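Long-range contacts in 3,6-diketocamphane 1,6-monooxygenase (Pseudomonas putida, PDB 5AEC), which catalyses the FMNH2- and oxygen-dependent Baeyer-Villiger oxidation of a diketocamphane to a lactone, a step in the breakdown of (-)-camphor by the bacterium: residues A[105-110]-A[198-203]; A[215-220]-A[235-240]. All coordinates share one frame; numbering follows the deposited sequence. Where two conformers were deposited one is given.

Contact 1. Residues A[105-110]-A[198-203]; sequences LGIGAG and IAVTGF. With PIN (piperazine-N,N'-bis(2-ethanesulfonic acid)), chain C; SO4 (sulfate ion), chain I; SO4 (sulfate ion), chain J.
Ile-107 and Val-200 run alongside each other in the same direction, with CG1 of Ile-107 3.6 Å from CG1 of Val-200. The isoleucine places CG1 between its own N and carbonyl carbon (chi1 66°), and the chain then runs on extended, bringing CD1 obliquely across Ile-198 to within 3.8 Å of that residue's CG2. Leu-105 and Ile-198 are paired on the same face of the sheet and meet more loosely, CD2 to CG1. The opposite face, at Gly-106, carries the Ala-199 methyl beside Met-76, an FMN-binding residue. This is a parallel pair in the TIM barrel of the bacterial luciferase family, the strands diverging at 47°. Ala-199 is gripped through both its polar backbone atoms: its N donates to Leu-105 O (2.7 Å), tilted 31° from the carbonyl plane, and its O takes the N-H of Ile-107 (3.0 Å). Farther on, one water bridges the splayed strands, donating to Ile-107 O and accepting from Thr-201 N. Thr-201 starts the FMN-binding run that continues through Gly-202 and Phe-203, and the N-H groups of Ala-109 and Gly-110 hold a sulfate through two of its oxygens. A PIPES sulfonate oxygen, O1', approaches CB of Phe-203 to 3.5 Å.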
ATOM      1  N   LEU A 105       8.598 -11.293   5.430  1.00 10.83           N
ATOM      2  CA  LEU A 105       7.133 -11.360   5.366  1.00  9.60           C
ATOM      3  C   LEU A 105       6.577 -12.098   6.578  1.00 11.93           C
ATOM      4  O   LEU A 105       6.733 -13.322   6.707  1.00 10.27           O
ATOM      5  CB  LEU A 105       6.705 -12.077   4.089  1.00 10.86           C
ATOM      6  CG  LEU A 105       5.194 -12.383   4.016  1.00 10.90           C
ATOM      7  CD1 LEU A 105       4.379 -11.096   4.005  1.00 10.03           C
ATOM      8  CD2 LEU A 105       4.890 -13.247   2.818  1.00 10.00           C
ATOM      9  N   GLY A 106       5.883 -11.371   7.453  1.00 11.45           N
ATOM     10  CA  GLY A 106       5.066 -12.031   8.489  1.00 10.10           C
ATOM     11  C   GLY A 106       3.709 -12.393   7.906  1.00 10.90           C
ATOM     12  O   GLY A 106       3.101 -11.572   7.179  1.00  9.59           O
ATOM     13  N   ILE A 107       3.255 -13.620   8.199  1.00  9.85           N
ATOM     14  CA  ILE A 107       1.944 -14.081   7.811  1.00 10.65           C
ATOM     15  C   ILE A 107       1.155 -14.479   9.058  1.00 10.92           C
ATOM     16  O   ILE A 107       1.737 -14.941  10.046  1.00 11.48           O
ATOM     17  CB  ILE A 107       2.012 -15.263   6.801  1.00  9.83           C
ATOM     18  CG1 ILE A 107       2.624 -16.514   7.449  1.00 11.82           C
ATOM     19  CG2 ILE A 107       2.804 -14.825   5.585  1.00  9.40           C
ATOM     20  CD1 ILE A 107       2.544 -17.729   6.552  1.00 17.68           C
ATOM     21  N   GLY A 108      -0.164 -14.277   8.985  1.00 10.52           N
ATOM     22  CA  GLY A 108      -1.066 -14.581  10.072  1.00  9.98           C
ATOM     23  C   GLY A 108      -2.509 -14.792   9.614  1.00 11.86           C
ATOM     24  O   GLY A 108      -2.873 -14.523   8.466  1.00 11.34           O
ATOM     25  N   ALA A 109      -3.302 -15.313  10.538  1.00 15.02           N
ATOM     26  CA  ALA A 109      -4.727 -15.576  10.335  1.00 17.07           C
ATOM     27  C   ALA A 109      -5.593 -14.421  10.812  1.00 17.52           C
ATOM     28  O   ALA A 109      -6.618 -14.154  10.210  1.00 15.64           O
ATOM     29  CB  ALA A 109      -5.121 -16.874  11.036  1.00 16.18           C
ATOM     30  N   GLY A 110      -5.159 -13.725  11.862  1.00 14.20           N
ATOM     31  CA  GLY A 110      -5.884 -12.605  12.419  1.00 18.83           C
ATOM     32  C   GLY A 110      -6.667 -13.049  13.641  1.00 19.39           C
ATOM     33  O   GLY A 110      -7.465 -13.996  13.564  1.00 12.94           O
ATOM     34  N   ILE A 198       9.883 -15.938   5.491  1.00 13.59           N
ATOM     35  CA  ILE A 198       8.551 -15.877   6.040  1.00 12.08           C
ATOM     36  C   ILE A 198       8.676 -16.046   7.529  1.00 12.81           C
ATOM     37  O   ILE A 198       9.490 -16.840   8.029  1.00 12.53           O
ATOM     38  CB  ILE A 198       7.617 -16.947   5.405  1.00 14.95           C
ATOM     39  CG1 ILE A 198       7.338 -16.550   3.945  1.00 19.95           C
ATOM     40  CG2 ILE A 198       6.299 -17.030   6.179  1.00 12.67           C
ATOM     41  CD1 ILE A 198       6.656 -17.600   3.088  1.00 21.16           C
ATOM     42  N   ALA A 199       7.878 -15.264   8.245  1.00 10.42           N
ATOM     43  CA  ALA A 199       7.852 -15.275   9.692  1.00 11.17           C
ATOM     44  C   ALA A 199       6.435 -15.485  10.189  1.00 11.65           C
ATOM     45  O   ALA A 199       5.472 -15.102   9.522  1.00 13.93           O
ATOM     46  CB  ALA A 199       8.419 -13.948  10.263  1.00  9.06           C
ATOM     47  N   VAL A 200       6.328 -16.042  11.398  1.00 14.21           N
ATOM     48  CA  VAL A 200       5.052 -16.100  12.117  1.00 16.55           C
ATOM     49  C   VAL A 200       5.298 -15.795  13.593  1.00 16.73           C
ATOM     50  O   VAL A 200       6.370 -16.120  14.120  1.00 18.52           O
ATOM     51  CB  VAL A 200       4.355 -17.470  11.958  1.00 18.46           C
ATOM     52  CG1 VAL A 200       4.052 -17.782  10.502  1.00 20.78           C
ATOM     53  CG2 VAL A 200       5.210 -18.572  12.552  1.00 24.88           C
ATOM     54  N   THR A 201       4.324 -15.169  14.255  1.00 16.38           N
ATOM     55  CA  THR A 201       4.415 -14.930  15.697  1.00 18.32           C
ATOM     56  C   THR A 201       3.750 -16.048  16.499  1.00 19.76           C
ATOM     57  O   THR A 201       2.887 -16.761  15.986  1.00 22.45           O
ATOM     58  CB  THR A 201       3.691 -13.654  16.140  1.00 18.27           C
ATOM     59  OG1 THR A 201       2.296 -13.796  15.829  1.00 14.73           O
ATOM     60  CG2 THR A 201       4.257 -12.448  15.433  1.00 20.33           C
ATOM     61  N   GLY A 202       4.169 -16.176  17.751  1.00 21.24           N
ATOM     62  CA  GLY A 202       3.571 -17.112  18.693  1.00 20.80           C
ATOM     63  C   GLY A 202       3.512 -16.479  20.073  1.00 20.74           C
ATOM     64  O   GLY A 202       4.403 -15.690  20.440  1.00 17.63           O
ATOM     65  N   PHE A 203       2.472 -16.823  20.837  1.00 21.21           N
ATOM     66  CA  PHE A 203       2.303 -16.348  22.220  1.00 28.82           C
ATOM     67  C   PHE A 203       2.087 -17.484  23.226  1.00 28.88           C
ATOM     68  O   PHE A 203       2.879 -17.647  24.162  1.00 27.22           O
ATOM     69  CB  PHE A 203       1.144 -15.344  22.354  1.00 36.00           C
ATOM     70  CG  PHE A 203       0.943 -14.859  23.769  1.00 30.03           C
ATOM     71  CD1 PHE A 203       1.757 -13.877  24.304  1.00 32.98           C
ATOM     72  CD2 PHE A 203      -0.013 -15.454  24.597  1.00 37.54           C
ATOM     73  CE1 PHE A 203       1.596 -13.449  25.624  1.00 38.50           C
ATOM     74  CE2 PHE A 203      -0.172 -15.055  25.919  1.00 33.65           C
ATOM     75  CZ  PHE A 203       0.635 -14.050  26.436  1.00 35.35           C
TER
HETATM   76  C1  PIN C 400      -9.990 -10.663  20.709  0.70 38.44           C
HETATM   77  C2  PIN C 400      -9.038 -10.572  21.913  0.70 37.85           C
HETATM   78  N1  PIN C 400      -7.700 -11.186  21.789  0.70 43.64           N
HETATM   79  C3  PIN C 400      -7.026 -11.008  23.091  0.70 43.73           C
HETATM   80  C4  PIN C 400      -6.913 -10.558  20.714  0.70 39.65           C
HETATM   81  C1' PIN C 400      -2.605 -11.336  20.891  0.70 75.10           C
HETATM   82  C2' PIN C 400      -3.396 -11.017  22.171  0.70 69.32           C
HETATM   83  N1' PIN C 400      -4.856 -10.756  22.044  0.70 60.25           N
HETATM   84  C3' PIN C 400      -5.471 -11.035  20.729  0.70 46.32           C
HETATM   85  C4' PIN C 400      -5.598 -11.523  23.060  0.70 51.17           C
HETATM   86  S1  PIN C 400     -11.135  -9.454  20.907  0.70 65.91           S
HETATM   87  S1' PIN C 400      -1.292 -12.285  21.256  0.70 92.93           S
HETATM   88  O1  PIN C 400     -10.507  -8.164  20.805  0.70 54.88           O
HETATM   89  O2  PIN C 400     -11.717  -9.591  22.211  0.70 80.59           O
HETATM   90  O3  PIN C 400     -12.352  -9.453  19.821  0.70 33.56           O
HETATM   91  O1' PIN C 400      -1.774 -13.565  21.708  0.70 68.99           O
HETATM   92  O2' PIN C 400      -0.532 -11.629  22.286  0.70 81.44           O
HETATM   93  O3' PIN C 400      -0.340 -12.516  19.938  0.70 51.28           O
HETATM   94  S   SO4 I1379      -2.531 -14.577  14.151  0.80 32.13           S
HETATM   95  O1  SO4 I1379      -2.348 -15.800  13.332  0.80 29.42           O
HETATM   96  O2  SO4 I1379      -2.725 -13.321  13.388  0.80 24.09           O
HETATM   97  O3  SO4 I1379      -3.684 -14.836  15.034  0.80 45.02           O
HETATM   98  O4  SO4 I1379      -1.277 -14.370  14.892  0.80 39.36           O
HETATM   99  S   SO4 J1380      -0.428 -18.738  19.012  0.80 38.27           S
HETATM  100  O1  SO4 J1380      -0.509 -18.002  17.740  0.80 51.84           O
HETATM  101  O2  SO4 J1380      -0.657 -17.832  20.154  0.80 29.44           O
HETATM  102  O3  SO4 J1380      -1.469 -19.779  19.048  0.80 44.10           O
HETATM  103  O4  SO4 J1380       0.864 -19.418  19.009  0.80 27.42           O
HETATM  104  O   HOH W   1       1.875 -14.662  12.656  1.00 21.67           O

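Contact 2. Residues A[215-220]-A[235-240]; sequences ERNFKP and EVYSEA
The phenol of Tyr-237 donates from OH to the backbone carbonyl O of Phe-218 over 2.8 Å, the one direct hydrogen bond between the helical segment 235-240 and the segment 215-220. The donor stands 20° from the carbonyl plane, and the accepting oxygen lies at the edge of the ring, close to the ring plane. With CG anti to the backbone N (chi1 177°), the tyrosine reaches out from its helix to the turn before strand 219-223. Pro-220 packs over one face of this ring: its CG stands 3.7 Å from the ring centroid and only 15° off the ring normal, a CH-pi contact, and the two side chains cross at about a right angle. CB and CD of the proline also meet the CD1, CE1 and CZ side of the ring. Three residues further toward the C terminus of the helix, the methyl of Ala-240 sits 3.7 Å from N of Glu-215 and beside CG of that glutamate, whose side chain extends onward from there. Helix 208-216 closes in a Schellman motif at Asn-217, which has positive phi, and the chain then turns into the strand. The interface joins elements of the beta-alpha-beta unit 219-223, 227-243, 254-261 and also takes in the end of the preceding helix, 208-216. The hydroxyl is held by Phe-218 O near the ring plane while Pro-220 packs over a face, which would be expected to limit both the reach and the tilt of the Tyr-237 ring.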
ATOM      1  N   GLU A 215       8.350 -26.664  11.114  1.00 24.19           N
ATOM      2  CA  GLU A 215       8.058 -27.534   9.950  1.00 25.07           C
ATOM      3  C   GLU A 215       8.468 -26.905   8.627  1.00 29.97           C
ATOM      4  O   GLU A 215       9.021 -27.585   7.772  1.00 28.96           O
ATOM      5  CB  GLU A 215       6.556 -27.871   9.885  1.00 24.80           C
ATOM      6  CG  GLU A 215       6.066 -28.834  10.961  1.00 33.43           C
ATOM      7  CD  GLU A 215       4.551 -28.875  11.142  1.00 43.31           C
ATOM      8  OE1 GLU A 215       3.807 -28.130  10.463  1.00 46.57           O
ATOM      9  OE2 GLU A 215       4.093 -29.684  11.973  1.00 43.26           O
ATOM     10  N   ARG A 216       8.227 -25.597   8.478  1.00 25.59           N
ATOM     11  CA  ARG A 216       8.440 -24.898   7.203  0.60 23.79           C
ATOM     12  C   ARG A 216       9.681 -24.017   7.183  1.00 23.83           C
ATOM     13  O   ARG A 216       9.935 -23.325   6.201  1.00 22.33           O
ATOM     14  CB  ARG A 216       7.191 -24.094   6.842  0.60 23.82           C
ATOM     15  CG  ARG A 216       5.946 -24.954   6.818  0.60 30.29           C
ATOM     16  CD  ARG A 216       4.863 -24.399   5.907  0.60 36.19           C
ATOM     17  NE  ARG A 216       3.642 -25.209   5.995  0.60 34.28           N
ATOM     18  CZ  ARG A 216       2.575 -25.102   5.206  0.60 37.18           C
ATOM     19  NH1 ARG A 216       2.537 -24.209   4.216  0.60 35.60           N
ATOM     20  NH2 ARG A 216       1.521 -25.900   5.414  0.60 37.16           N
ATOM     21  N   ASN A 217      10.466 -24.047   8.258  1.00 24.62           N
ATOM     22  CA  ASN A 217      11.704 -23.270   8.325  1.00 27.14           C
ATOM     23  C   ASN A 217      11.459 -21.751   8.275  1.00 21.60           C
ATOM     24  O   ASN A 217      12.308 -20.983   7.806  1.00 22.84           O
ATOM     25  CB  ASN A 217      12.665 -23.742   7.205  1.00 27.37           C
ATOM     26  CG  ASN A 217      14.142 -23.646   7.565  1.00 25.65           C
ATOM     27  OD1 ASN A 217      15.007 -23.531   6.679  1.00 36.42           O
ATOM     28  ND2 ASN A 217      14.449 -23.700   8.841  1.00 29.34           N
ATOM     29  N   PHE A 218      10.306 -21.330   8.797  1.00 18.96           N
ATOM     30  CA  PHE A 218       9.989 -19.926   8.935  1.00 20.12           C
ATOM     31  C   PHE A 218      10.750 -19.350  10.115  1.00 20.92           C
ATOM     32  O   PHE A 218      11.250 -20.084  10.979  1.00 21.05           O
ATOM     33  CB  PHE A 218       8.489 -19.719   9.187  1.00 17.90           C
ATOM     34  CG  PHE A 218       7.583 -20.157   8.055  1.00 19.07           C
ATOM     35  CD1 PHE A 218       8.035 -20.261   6.751  1.00 23.04           C
ATOM     36  CD2 PHE A 218       6.230 -20.393   8.304  1.00 21.72           C
ATOM     37  CE1 PHE A 218       7.173 -20.615   5.726  1.00 23.29           C
ATOM     38  CE2 PHE A 218       5.359 -20.740   7.274  1.00 18.24           C
ATOM     39  CZ  PHE A 218       5.851 -20.863   5.992  1.00 22.16           C
ATOM     40  N   LYS A 219      10.799 -18.027  10.159  1.00 15.69           N
ATOM     41  CA  LYS A 219      11.386 -17.301  11.297  1.00 14.50           C
ATOM     42  C   LYS A 219      10.386 -17.252  12.437  1.00 15.30           C
ATOM     43  O   LYS A 219       9.287 -16.729  12.239  1.00 15.61           O
ATOM     44  CB  LYS A 219      11.723 -15.884  10.860  1.00 12.59           C
ATOM     45  CG  LYS A 219      12.271 -14.992  11.972  1.00 13.98           C
ATOM     46  CD  LYS A 219      12.444 -13.584  11.424  1.00 16.85           C
ATOM     47  CE  LYS A 219      13.086 -12.644  12.435  1.00 19.65           C
ATOM     48  NZ  LYS A 219      14.480 -13.041  12.732  1.00 20.54           N
ATOM     49  N   PRO A 220      10.764 -17.744  13.640  1.00 15.52           N
ATOM     50  CA  PRO A 220       9.856 -17.643  14.750  1.00 12.35           C
ATOM     51  C   PRO A 220      10.006 -16.285  15.475  1.00 16.44           C
ATOM     52  O   PRO A 220      11.127 -15.821  15.711  1.00 12.75           O
ATOM     53  CB  PRO A 220      10.289 -18.819  15.642  1.00 15.92           C
ATOM     54  CG  PRO A 220      11.741 -19.005  15.374  1.00 13.63           C
ATOM     55  CD  PRO A 220      12.055 -18.342  14.059  1.00 17.37           C
ATOM     56  N   GLU A 235      11.726 -25.197  21.990  1.00 36.04           N
ATOM     57  CA  GLU A 235      11.649 -26.647  22.017  1.00 39.83           C
ATOM     58  C   GLU A 235      10.715 -27.139  20.897  1.00 39.82           C
ATOM     59  O   GLU A 235      11.064 -27.953  20.101  1.00 36.47           O
ATOM     60  CB  GLU A 235      11.089 -27.091  23.362  1.00 50.09           C
ATOM     61  CG  GLU A 235      11.295 -28.564  23.635  1.00 57.90           C
ATOM     62  CD  GLU A 235      10.784 -29.030  24.969  1.00 63.70           C
ATOM     63  OE1 GLU A 235       9.747 -28.594  25.439  1.00 51.99           O
ATOM     64  OE2 GLU A 235      11.458 -29.884  25.537  1.00 72.77           O
ATOM     65  N   VAL A 236       9.518 -26.607  20.859  1.00 28.70           N
ATOM     66  CA  VAL A 236       8.567 -26.970  19.818  1.00 31.29           C
ATOM     67  C   VAL A 236       9.144 -26.651  18.427  1.00 36.94           C
ATOM     68  O   VAL A 236       9.105 -27.488  17.523  1.00 34.75           O
ATOM     69  CB  VAL A 236       7.212 -26.264  20.023  1.00 38.42           C
ATOM     70  CG1 VAL A 236       6.285 -26.457  18.824  1.00 42.11           C
ATOM     71  CG2 VAL A 236       6.537 -26.782  21.280  1.00 43.58           C
ATOM     72  N   TYR A 237       9.682 -25.443  18.271  1.00 28.17           N
ATOM     73  CA  TYR A 237      10.213 -25.008  16.991  1.00 27.80           C
ATOM     74  C   TYR A 237      11.325 -25.944  16.497  1.00 27.30           C
ATOM     75  O   TYR A 237      11.234 -26.472  15.394  1.00 25.60           O
ATOM     76  CB  TYR A 237      10.718 -23.549  17.072  1.00 20.63           C
ATOM     77  CG  TYR A 237      11.353 -23.060  15.788  1.00 19.14           C
ATOM     78  CD1 TYR A 237      10.573 -22.513  14.763  1.00 17.03           C
ATOM     79  CD2 TYR A 237      12.747 -23.129  15.598  1.00 21.29           C
ATOM     80  CE1 TYR A 237      11.154 -22.071  13.598  1.00 17.80           C
ATOM     81  CE2 TYR A 237      13.337 -22.687  14.427  1.00 21.09           C
ATOM     82  CZ  TYR A 237      12.537 -22.151  13.434  1.00 20.01           C
ATOM     83  OH  TYR A 237      13.115 -21.729  12.266  1.00 22.75           O
ATOM     84  N   SER A 238      12.376 -26.122  17.302  1.00 30.50           N
ATOM     85  CA  SER A 238      13.551 -26.908  16.885  1.00 33.72           C
ATOM     86  C   SER A 238      13.206 -28.388  16.643  1.00 38.22           C
ATOM     87  O   SER A 238      13.709 -28.980  15.686  1.00 32.30           O
ATOM     88  CB  SER A 238      14.694 -26.783  17.886  1.00 31.58           C
ATOM     89  OG  SER A 238      14.213 -27.011  19.186  1.00 39.82           O
ATOM     90  N   GLU A 239      12.317 -28.958  17.456  1.00 42.27           N
ATOM     91  CA  GLU A 239      11.906 -30.340  17.265  0.55 46.60           C
ATOM     92  C   GLU A 239      11.193 -30.510  15.917  1.00 43.90           C
ATOM     93  O   GLU A 239      11.476 -31.445  15.162  1.00 38.17           O
ATOM     94  CB  GLU A 239      11.070 -30.808  18.461  0.55 54.39           C
ATOM     95  CG  GLU A 239      11.951 -31.064  19.696  0.55 51.69           C
ATOM     96  CD  GLU A 239      11.191 -31.563  20.929  0.55 49.41           C
ATOM     97  OE1 GLU A 239       9.968 -31.772  20.829  0.55 50.21           O
ATOM     98  OE2 GLU A 239      11.799 -31.744  22.015  0.55 55.19           O
ATOM     99  N   ALA A 240      10.297 -29.577  15.607  1.00 45.53           N
ATOM    100  CA  ALA A 240       9.642 -29.547  14.308  1.00 31.95           C
ATOM    101  C   ALA A 240      10.650 -29.330  13.171  1.00 32.93           C
ATOM    102  O   ALA A 240      10.599 -30.019  12.150  1.00 38.21           O
ATOM    103  CB  ALA A 240       8.531 -28.491  14.283  1.00 38.25           C
TER

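How the contacts relate
Of the four segments, 105-110 comes first, and contact 1 closes a long excursion of 87 residues that includes helix 139-155 and the antiparallel pair 159-162 and 167-170 before the chain returns to the barrel at strand 198-202. Helix 208-216 follows, and contact 2 closes a much shorter loop of 14 residues from the helix end and strand 219-223 to helix 227-243. The two loops are in series, neither nested nor crossed. They touch nonetheless, since strands 198-202 and 219-223 are neighbours in the sheet: Ile-198 O and Lys-219 N lie 2.8 Å apart, a probable hydrogen bond. Contact 1 joins strand to strand, and contact 2 sets helix 227-243 against the start of strand 219-223 and the end of helix 208-216.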